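Local coordinates for protein phosphodiesterase MJ0936 (Methanocaldococcus jannaschii, PDB 2AHD) that belongs to the calcineurin-like phosphoesterase superfamily, whose compact alpha/beta fold packs two mixed beta sheets between helices, at residues M6-D11 with C34-S39; D89-F94 with L112-I117; T121-F126 with Y143-P148. All coordinates share one frame; numbering follows the deposited sequence.

Contact 1 (M6-D11 with C34-S39)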
loop_
_atom_site.group_PDB
_atom_site.type_symbol
_atom_site.label_atom_id
_atom_site.label_comp_id
_atom_site.label_asym_id
_atom_site.label_seq_id
_atom_site.Cartn_x
_atom_site.Cartn_y
_atom_site.Cartn_z
ATOM N N MET A 6 0.171 1.775 2.735
ATOM C CA MET A 6 0.811 3.039 2.405
ATOM C C MET A 6 0.743 3.206 0.885
ATOM O O MET A 6 0.274 2.311 0.188
ATOM C CB MET A 6 2.253 3.087 2.959
ATOM C CG MET A 6 3.259 2.154 2.331
ATOM S SD MET A 6 4.729 2.031 3.334
ATOM C CE MET A 6 5.312 3.599 3.362
ATOM N N SER A 7 1.171 4.359 0.374
ATOM C CA SER A 7 1.127 4.631 -1.066
ATOM C C SER A 7 1.743 5.985 -1.404
ATOM O O SER A 7 1.840 6.858 -0.548
ATOM C CB SER A 7 -0.330 4.585 -1.553
ATOM O OG SER A 7 -0.434 4.815 -2.944
ATOM N N ASP A 8 2.158 6.153 -2.655
ATOM C CA ASP A 8 2.746 7.412 -3.115
ATOM C C ASP A 8 3.659 8.036 -2.067
ATOM O O ASP A 8 3.264 8.978 -1.389
ATOM C CB ASP A 8 1.649 8.427 -3.454
ATOM C CG ASP A 8 0.480 7.805 -4.166
ATOM O OD1 ASP A 8 0.695 7.216 -5.231
ATOM O OD2 ASP A 8 -0.661 7.900 -3.659
ATOM N N THR A 9 4.871 7.522 -1.933
ATOM C CA THR A 9 5.809 8.069 -0.969
ATOM C C THR A 9 6.691 9.130 -1.629
ATOM O O THR A 9 7.218 10.024 -0.965
ATOM C CB THR A 9 6.683 6.976 -0.393
ATOM O OG1 THR A 9 7.201 6.175 -1.463
ATOM C CG2 THR A 9 5.884 6.124 0.564
ATOM N N HIS A 10 6.855 9.017 -2.943
ATOM C CA HIS A 10 7.638 9.963 -3.728
ATOM C C HIS A 10 8.972 10.405 -3.151
ATOM O O HIS A 10 9.234 11.593 -2.987
ATOM C CB HIS A 10 6.774 11.173 -4.028
ATOM C CG HIS A 10 5.516 10.830 -4.759
ATOM N ND1 HIS A 10 5.494 10.556 -6.108
ATOM C CD2 HIS A 10 4.254 10.621 -4.311
ATOM C CE1 HIS A 10 4.273 10.188 -6.461
ATOM N NE2 HIS A 10 3.503 10.217 -5.390
ATOM N N ASP A 11 9.815 9.426 -2.845
ATOM C CA ASP A 11 11.154 9.671 -2.324
ATOM C C ASP A 11 11.292 10.446 -1.008
ATOM O O ASP A 11 12.418 10.739 -0.573
ATOM C CB ASP A 11 11.969 10.366 -3.403
ATOM C CG ASP A 11 12.078 9.541 -4.655
ATOM O OD1 ASP A 11 11.754 8.339 -4.601
ATOM O OD2 ASP A 11 12.501 10.085 -5.690
ATOM N N CYS A 34 0.996 0.645 -2.527
ATOM C CA CYS A 34 0.514 0.614 -3.896
ATOM C C CYS A 34 0.985 1.723 -4.795
ATOM O O CYS A 34 0.791 1.670 -6.003
ATOM C CB CYS A 34 -1.016 0.593 -3.910
ATOM S SG CYS A 34 -1.820 1.137 -2.391
ATOM N N GLY A 35 1.629 2.719 -4.208
ATOM C CA GLY A 35 2.048 3.876 -4.979
ATOM C C GLY A 35 3.421 3.904 -5.575
ATOM O O GLY A 35 4.015 2.875 -5.861
ATOM N N ASP A 36 3.911 5.116 -5.772
ATOM C CA ASP A 36 5.225 5.312 -6.344
ATOM C C ASP A 36 6.246 5.503 -5.225
ATOM O O ASP A 36 6.193 6.489 -4.491
ATOM C CB ASP A 36 5.272 6.562 -7.253
ATOM C CG ASP A 36 4.064 6.695 -8.179
ATOM O OD1 ASP A 36 3.189 7.546 -7.899
ATOM O OD2 ASP A 36 3.995 5.969 -9.186
ATOM N N PHE A 37 7.152 4.546 -5.061
ATOM C CA PHE A 37 8.215 4.713 -4.066
ATOM C C PHE A 37 8.928 5.743 -4.875
ATOM O O PHE A 37 9.402 6.767 -4.379
ATOM C CB PHE A 37 9.123 3.488 -4.001
ATOM C CG PHE A 37 8.393 2.199 -4.021
ATOM C CD1 PHE A 37 7.720 1.795 -5.162
ATOM C CD2 PHE A 37 8.348 1.400 -2.883
ATOM C CE1 PHE A 37 7.006 0.615 -5.166
ATOM C CE2 PHE A 37 7.640 0.222 -2.876
ATOM C CZ PHE A 37 6.966 -0.175 -4.017
ATOM N N VAL A 38 8.953 5.382 -6.162
ATOM C CA VAL A 38 9.518 6.119 -7.266
ATOM C C VAL A 38 10.979 5.810 -7.534
ATOM O O VAL A 38 11.281 5.165 -8.530
ATOM C CB VAL A 38 9.293 7.624 -7.085
ATOM C CG1 VAL A 38 10.499 8.379 -7.547
ATOM C CG2 VAL A 38 8.065 8.052 -7.859
ATOM N N SER A 39 11.882 6.246 -6.656
ATOM C CA SER A 39 13.304 6.026 -6.869
ATOM C C SER A 39 13.837 4.778 -6.190
ATOM O O SER A 39 13.374 4.401 -5.118
ATOM C CB SER A 39 14.096 7.239 -6.398
ATOM O OG SER A 39 13.873 8.351 -7.236
#
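Asp8-Thr9-His10 and Gly35-Asp36, the D-x-H and G-D signatures of calcineurin-like phosphoesterases, run side by side in the loops that leave strands 3-6 and 30-33. Asp36 O takes two backbone N-H groups: His10 N arrives at 3.0 Å, nearly along the C=O axis, whereas Thr9 N stands above the carbonyl plane at 3.1 Å. On one side of this pair Cys34 N donates to Met6 O (3.3 Å), and on the other Asp11 N donates to Phe37 O (3.1 Å), so the two loops keep a nearly parallel course, their end-to-end directions 13° apart. Asp8 OD1 comes within 3.7 Å of Asp36 OD1. In relatives the carboxylates of these two motifs converge on a two-metal site, and the closeness of Asp8 and Asp36 here is consistent with such a site. Each also has a backbone partner, His120 N for Asp8 OD1 and Asn60 N for Asp36 OD2. The His10 ring lies with one face over Asp36 O, its plane turned 50° from the Asp36 carboxylate. At the far end the Asp11 carboxylate forks onto Ser39: OD1 accepts Ser39 N through its syn lone pair at 2.9 Å, while OD2 is met by Ser39 OG at 2.7 Å, on the syn side but tilted out of the carboxylate plane. A chi1 of -60° sets Asp11 CG beside its own backbone N, with Val38 CG1 packed against both oxygens.

Contact 2 (D89-F94 with L112-I117)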
loop_
_atom_site.group_PDB
_atom_site.type_symbol
_atom_site.label_atom_id
_atom_site.label_comp_id
_atom_site.label_asym_id
_atom_site.label_seq_id
_atom_site.Cartn_x
_atom_site.Cartn_y
_atom_site.Cartn_z
ATOM N N ASP A 89 -6.633 -13.702 6.101
ATOM C CA ASP A 89 -7.681 -13.764 7.114
ATOM C C ASP A 89 -9.041 -13.977 6.470
ATOM O O ASP A 89 -10.030 -13.361 6.869
ATOM C CB ASP A 89 -7.696 -12.474 7.931
ATOM C CG ASP A 89 -6.798 -12.547 9.146
ATOM O OD1 ASP A 89 -7.280 -13.033 10.191
ATOM O OD2 ASP A 89 -5.620 -12.133 9.055
ATOM N N ASP A 90 -9.075 -14.845 5.461
ATOM C CA ASP A 90 -10.307 -15.173 4.746
ATOM C C ASP A 90 -10.811 -14.059 3.830
ATOM O O ASP A 90 -11.762 -14.264 3.074
ATOM C CB ASP A 90 -11.419 -15.544 5.744
ATOM C CG ASP A 90 -11.149 -16.857 6.470
ATOM O OD1 ASP A 90 -11.090 -17.910 5.792
ATOM O OD2 ASP A 90 -10.998 -16.833 7.714
ATOM N N LEU A 91 -10.173 -12.891 3.896
ATOM C CA LEU A 91 -10.575 -11.740 3.089
ATOM C C LEU A 91 -9.951 -11.712 1.711
ATOM O O LEU A 91 -8.781 -12.039 1.547
ATOM C CB LEU A 91 -10.235 -10.450 3.827
ATOM C CG LEU A 91 -11.008 -10.281 5.132
ATOM C CD1 LEU A 91 -10.388 -9.181 5.977
ATOM C CD2 LEU A 91 -12.463 -9.988 4.805
ATOM N N LYS A 92 -10.753 -11.318 0.726
ATOM C CA LYS A 92 -10.311 -11.228 -0.663
ATOM C C LYS A 92 -9.833 -9.813 -0.946
ATOM O O LYS A 92 -10.592 -8.853 -0.805
ATOM C CB LYS A 92 -11.462 -11.578 -1.613
ATOM C CG LYS A 92 -11.239 -12.832 -2.460
ATOM C CD LYS A 92 -11.093 -14.083 -1.600
ATOM C CE LYS A 92 -12.353 -14.369 -0.794
ATOM N NZ LYS A 92 -12.185 -15.571 0.077
ATOM N N PHE A 93 -8.570 -9.694 -1.344
ATOM C CA PHE A 93 -7.972 -8.399 -1.637
ATOM C C PHE A 93 -7.680 -8.187 -3.113
ATOM O O PHE A 93 -7.491 -9.141 -3.867
ATOM C CB PHE A 93 -6.640 -8.234 -0.894
ATOM C CG PHE A 93 -6.774 -8.012 0.584
ATOM C CD1 PHE A 93 -7.069 -9.059 1.439
ATOM C CD2 PHE A 93 -6.570 -6.751 1.126
ATOM C CE1 PHE A 93 -7.155 -8.853 2.814
ATOM C CE2 PHE A 93 -6.654 -6.541 2.500
ATOM C CZ PHE A 93 -6.946 -7.593 3.342
ATOM N N PHE A 94 -7.662 -6.917 -3.510
ATOM C CA PHE A 94 -7.293 -6.509 -4.860
ATOM C C PHE A 94 -6.555 -5.203 -4.692
ATOM O O PHE A 94 -7.126 -4.222 -4.235
ATOM C CB PHE A 94 -8.467 -6.273 -5.780
ATOM C CG PHE A 94 -8.043 -5.926 -7.172
ATOM C CD1 PHE A 94 -7.266 -6.810 -7.909
ATOM C CD2 PHE A 94 -8.390 -4.713 -7.742
ATOM C CE1 PHE A 94 -6.839 -6.489 -9.197
ATOM C CE2 PHE A 94 -7.965 -4.381 -9.034
ATOM C CZ PHE A 94 -7.189 -5.275 -9.759
ATOM N N LEU A 112 -16.052 -9.469 -6.240
ATOM C CA LEU A 112 -15.318 -10.715 -6.101
ATOM C C LEU A 112 -14.260 -10.559 -5.024
ATOM O O LEU A 112 -13.573 -11.518 -4.683
ATOM C CB LEU A 112 -14.665 -11.089 -7.429
ATOM C CG LEU A 112 -15.652 -11.285 -8.577
ATOM C CD1 LEU A 112 -14.921 -11.449 -9.895
ATOM C CD2 LEU A 112 -16.506 -12.496 -8.282
ATOM N N TYR A 113 -14.135 -9.347 -4.486
ATOM C CA TYR A 113 -13.146 -9.063 -3.445
ATOM C C TYR A 113 -13.778 -8.415 -2.234
ATOM O O TYR A 113 -14.768 -7.700 -2.344
ATOM C CB TYR A 113 -12.061 -8.133 -3.980
ATOM C CG TYR A 113 -11.302 -8.687 -5.154
ATOM C CD1 TYR A 113 -10.224 -9.556 -4.965
ATOM C CD2 TYR A 113 -11.668 -8.349 -6.459
ATOM C CE1 TYR A 113 -9.528 -10.072 -6.050
ATOM C CE2 TYR A 113 -10.982 -8.861 -7.549
ATOM C CZ TYR A 113 -9.910 -9.719 -7.339
ATOM O OH TYR A 113 -9.207 -10.203 -8.417
ATOM N N ASP A 114 -13.182 -8.660 -1.075
ATOM C CA ASP A 114 -13.684 -8.107 0.180
ATOM C C ASP A 114 -13.152 -6.703 0.402
ATOM O O ASP A 114 -13.862 -5.817 0.893
ATOM C CB ASP A 114 -13.267 -9.007 1.348
ATOM C CG ASP A 114 -13.953 -10.352 1.312
ATOM O OD1 ASP A 114 -15.189 -10.386 1.493
ATOM O OD2 ASP A 114 -13.262 -11.369 1.095
ATOM N N VAL A 115 -11.890 -6.522 0.022
ATOM C CA VAL A 115 -11.207 -5.253 0.172
ATOM C C VAL A 115 -10.574 -4.845 -1.143
ATOM O O VAL A 115 -10.160 -5.696 -1.914
ATOM C CB VAL A 115 -10.102 -5.371 1.238
ATOM C CG1 VAL A 115 -9.558 -4.000 1.587
ATOM C CG2 VAL A 115 -10.656 -6.070 2.475
ATOM N N VAL A 116 -10.532 -3.542 -1.406
ATOM C CA VAL A 116 -9.900 -3.006 -2.616
ATOM C C VAL A 116 -9.054 -1.816 -2.185
ATOM O O VAL A 116 -9.566 -0.818 -1.697
ATOM C CB VAL A 116 -10.921 -2.551 -3.667
ATOM C CG1 VAL A 116 -10.204 -2.016 -4.874
ATOM C CG2 VAL A 116 -11.789 -3.708 -4.076
ATOM N N ILE A 117 -7.747 -1.948 -2.353
ATOM C CA ILE A 117 -6.803 -0.917 -1.963
ATOM C C ILE A 117 -6.146 -0.275 -3.180
ATOM O O ILE A 117 -5.798 -0.967 -4.132
ATOM C CB ILE A 117 -5.720 -1.523 -1.068
ATOM C CG1 ILE A 117 -6.380 -2.255 0.103
ATOM C CG2 ILE A 117 -4.772 -0.435 -0.593
ATOM C CD1 ILE A 117 -5.409 -2.942 1.008
#
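Lys92 O accepts Val115 N at 2.8 Å, nearly in line with its C=O bond. Asp114 N also donates to Lys92 O, and Lys92 N to Asp114 OD2, but both hydrogen bonds are modelled so short that their geometry is doubtful. Farther along, Ile117 N donates to Phe94 O (3.0 Å). A weak bond of 3.2 Å joins Phe94 N to Val115 O; strands 91-94 and 115-117 run parallel with a twist of 25°. The bent Lys92 side chain brings NZ within 4.5 Å of Asp114 OD2, near but short of a salt bridge. On one face of the sheet, Phe94 CB sits almost on the normal of the Tyr113 ring, 3.7 Å from its centroid, a CH-pi contact. A chi1 of -177° turns the Phe94 ring away from its own N, and it passes obliquely by the Tyr113 ring, whose OH is bonded to Ser85. On the other face, Val115 CB lies over the Phe93 ring toward its rim, and Ile117 CD1 meets that ring at its edge, 4.0 Å from Phe93 CD2. The pair belongs to the beta-alpha-beta unit 91-96, 101-110, 115-118: Phe94 and Val116 pack beneath helix 101-110, while Phe93 and Ile117 face strand 3-6 of the other sheet.

Contact 3 (T121-F126 with Y143-P148)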
loop_
_atom_site.group_PDB
_atom_site.type_symbol
_atom_site.label_atom_id
_atom_site.label_comp_id
_atom_site.label_asym_id
_atom_site.label_seq_id
_atom_site.Cartn_x
_atom_site.Cartn_y
_atom_site.Cartn_z
ATOM N N THR A 121 -4.280 8.812 -6.479
ATOM C CA THR A 121 -5.004 10.066 -6.367
ATOM C C THR A 121 -4.445 10.958 -5.286
ATOM O O THR A 121 -4.614 12.169 -5.343
ATOM C CB THR A 121 -6.488 9.836 -6.071
ATOM O OG1 THR A 121 -6.625 9.161 -4.817
ATOM C CG2 THR A 121 -7.124 9.004 -7.171
ATOM N N HIS A 122 -3.766 10.367 -4.309
ATOM C CA HIS A 122 -3.209 11.138 -3.202
ATOM C C HIS A 122 -4.382 11.517 -2.299
ATOM O O HIS A 122 -4.210 12.097 -1.233
ATOM C CB HIS A 122 -2.524 12.411 -3.717
ATOM C CG HIS A 122 -1.192 12.181 -4.361
ATOM N ND1 HIS A 122 -0.003 12.355 -3.689
ATOM C CD2 HIS A 122 -0.858 11.818 -5.620
ATOM C CE1 HIS A 122 1.006 12.113 -4.505
ATOM N NE2 HIS A 122 0.515 11.785 -5.685
ATOM N N GLU A 123 -5.585 11.180 -2.746
ATOM C CA GLU A 123 -6.796 11.472 -1.994
ATOM C C GLU A 123 -7.182 10.306 -1.112
ATOM O O GLU A 123 -7.793 9.358 -1.580
ATOM C CB GLU A 123 -7.953 11.774 -2.946
ATOM C CG GLU A 123 -7.762 13.024 -3.779
ATOM C CD GLU A 123 -7.557 14.270 -2.931
ATOM O OE1 GLU A 123 -7.400 15.365 -3.508
ATOM O OE2 GLU A 123 -7.554 14.166 -1.685
ATOM N N ARG A 124 -6.828 10.382 0.164
ATOM C CA ARG A 124 -7.152 9.324 1.110
ATOM C C ARG A 124 -8.658 9.149 1.275
ATOM O O ARG A 124 -9.370 10.097 1.588
ATOM C CB ARG A 124 -6.552 9.643 2.475
ATOM C CG ARG A 124 -7.179 10.844 3.130
ATOM C CD ARG A 124 -6.515 11.225 4.425
ATOM N NE ARG A 124 -7.124 12.439 4.950
ATOM C CZ ARG A 124 -7.023 13.637 4.381
ATOM N NH1 ARG A 124 -6.323 13.788 3.268
ATOM N NH2 ARG A 124 -7.639 14.684 4.910
ATOM N N VAL A 125 -9.139 7.929 1.055
ATOM C CA VAL A 125 -10.557 7.619 1.215
ATOM C C VAL A 125 -10.664 6.280 1.932
ATOM O O VAL A 125 -9.718 5.492 1.951
ATOM C CB VAL A 125 -11.292 7.519 -0.118
ATOM C CG1 VAL A 125 -11.064 6.170 -0.733
ATOM C CG2 VAL A 125 -12.757 7.763 0.096
ATOM N N PHE A 126 -11.830 6.028 2.512
ATOM C CA PHE A 126 -12.074 4.813 3.274
ATOM C C PHE A 126 -13.570 4.635 3.455
ATOM O O PHE A 126 -14.117 4.981 4.490
ATOM C CB PHE A 126 -11.388 4.951 4.628
ATOM C CG PHE A 126 -11.843 3.965 5.655
ATOM C CD1 PHE A 126 -11.747 2.592 5.427
ATOM C CD2 PHE A 126 -12.332 4.406 6.879
ATOM C CE1 PHE A 126 -12.132 1.663 6.413
ATOM C CE2 PHE A 126 -12.722 3.491 7.873
ATOM C CZ PHE A 126 -12.620 2.117 7.639
ATOM N N TYR A 143 2.769 15.651 -0.040
ATOM C CA TYR A 143 3.096 16.775 -0.929
ATOM C C TYR A 143 1.947 17.557 -1.521
ATOM O O TYR A 143 1.938 18.785 -1.480
ATOM C CB TYR A 143 3.964 16.313 -2.099
ATOM C CG TYR A 143 5.404 16.090 -1.755
ATOM C CD1 TYR A 143 6.085 16.973 -0.935
ATOM C CD2 TYR A 143 6.103 15.014 -2.289
ATOM C CE1 TYR A 143 7.438 16.795 -0.652
ATOM C CE2 TYR A 143 7.460 14.822 -2.014
ATOM C CZ TYR A 143 8.123 15.719 -1.192
ATOM O OH TYR A 143 9.460 15.531 -0.910
ATOM N N LEU A 144 0.975 16.848 -2.069
ATOM C CA LEU A 144 -0.124 17.510 -2.733
ATOM C C LEU A 144 -1.339 17.875 -1.902
ATOM O O LEU A 144 -2.250 18.490 -2.416
ATOM C CB LEU A 144 -0.532 16.688 -3.975
ATOM C CG LEU A 144 0.630 16.309 -4.937
ATOM C CD1 LEU A 144 0.099 15.556 -6.155
ATOM C CD2 LEU A 144 1.408 17.566 -5.373
ATOM N N THR A 145 -1.358 17.522 -0.624
ATOM C CA THR A 145 -2.508 17.854 0.233
ATOM C C THR A 145 -2.035 18.444 1.551
ATOM O O THR A 145 -2.833 18.981 2.317
ATOM C CB THR A 145 -3.391 16.615 0.606
ATOM O OG1 THR A 145 -2.650 15.753 1.474
ATOM C CG2 THR A 145 -3.839 15.847 -0.630
ATOM N N GLY A 146 -0.741 18.322 1.818
ATOM C CA GLY A 146 -0.185 18.843 3.046
ATOM C C GLY A 146 -0.464 17.967 4.245
ATOM O O GLY A 146 -0.140 18.324 5.365
ATOM N N ILE A 147 -1.062 16.808 4.013
ATOM C CA ILE A 147 -1.386 15.879 5.090
ATOM C C ILE A 147 -0.855 14.480 4.804
ATOM O O ILE A 147 -1.504 13.688 4.110
ATOM C CB ILE A 147 -2.903 15.807 5.277
ATOM C CG1 ILE A 147 -3.442 17.218 5.469
ATOM C CG2 ILE A 147 -3.249 14.923 6.460
ATOM C CD1 ILE A 147 -4.908 17.276 5.538
ATOM N N PRO A 148 0.336 14.156 5.326
ATOM C CA PRO A 148 0.909 12.830 5.094
ATOM C C PRO A 148 0.186 11.756 5.917
ATOM O O PRO A 148 0.024 11.896 7.124
ATOM C CB PRO A 148 2.370 13.017 5.505
ATOM C CG PRO A 148 2.270 13.976 6.601
ATOM C CD PRO A 148 1.272 14.993 6.087
#
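The backbones of 121-126 and 143-148 stay well apart, the nearest CA atoms being those of His122 and Leu144 at 7.1 Å, so the contact is made mainly by side chains. Leu144 CD1 stands over the centre of the His122 imidazole, 3.8 Å from the centroid and 6° off the ring normal, a CH-pi contact in which the methyl is almost equally distant from all five ring atoms. The ring's ND1 is bonded to Glu139 OE2, which limits its rotation beneath the methyl. Glu139 also receives Leu144 N and is bonded through OE1 to Thr145 OG1, and its carboxylate therefore ties the two sides together. Thr145 OG1 accepts in addition the N-H of Ile147 at 3.2 Å, forming an ST turn, while its CG2 methyl packs 3.8 Å from His122 O. Because Thr145 CG2 lies anti to the carbonyl carbon, the methyl faces His122 while OG1 turns back to its own loop. Toward strand 125-128, the extended Arg124 chain crosses Ile147 at about a right angle, with NH2 3.8 Å from Ile147 CD1 and a face of the guanidinium toward CG2. The first segment carries the end of the G-H-x-H signature of calcineurin-like phosphoesterases, of which His122 is the last histidine; its ring also meets His10, so this surface contact borders what is probably the active-site region.

In the fold
Following the chain, contact 1 closes first, bringing the loop after strand 3-6 beside the loop after strand 30-33, once helix 13-24 has been passed. Contact 2 then pairs strands 91-96 and 115-118 across helix 101-110, and contact 3 folds the loop before strand 149-154 onto the turn that leads into strand 125-128. The three follow in series, neither nested nor crossed. Contacts 1 and 2, with centres about 22 Å apart, touch through Cys34 SG and Ile117 CG2 (3.8 Å), where the loop after strand 30-33 packs on strand 115-118 of the other sheet. Contact 3, its centre about 12 Å from that of contact 1, meets it where His10 approaches His122, gathering loops from distant parts of the chain.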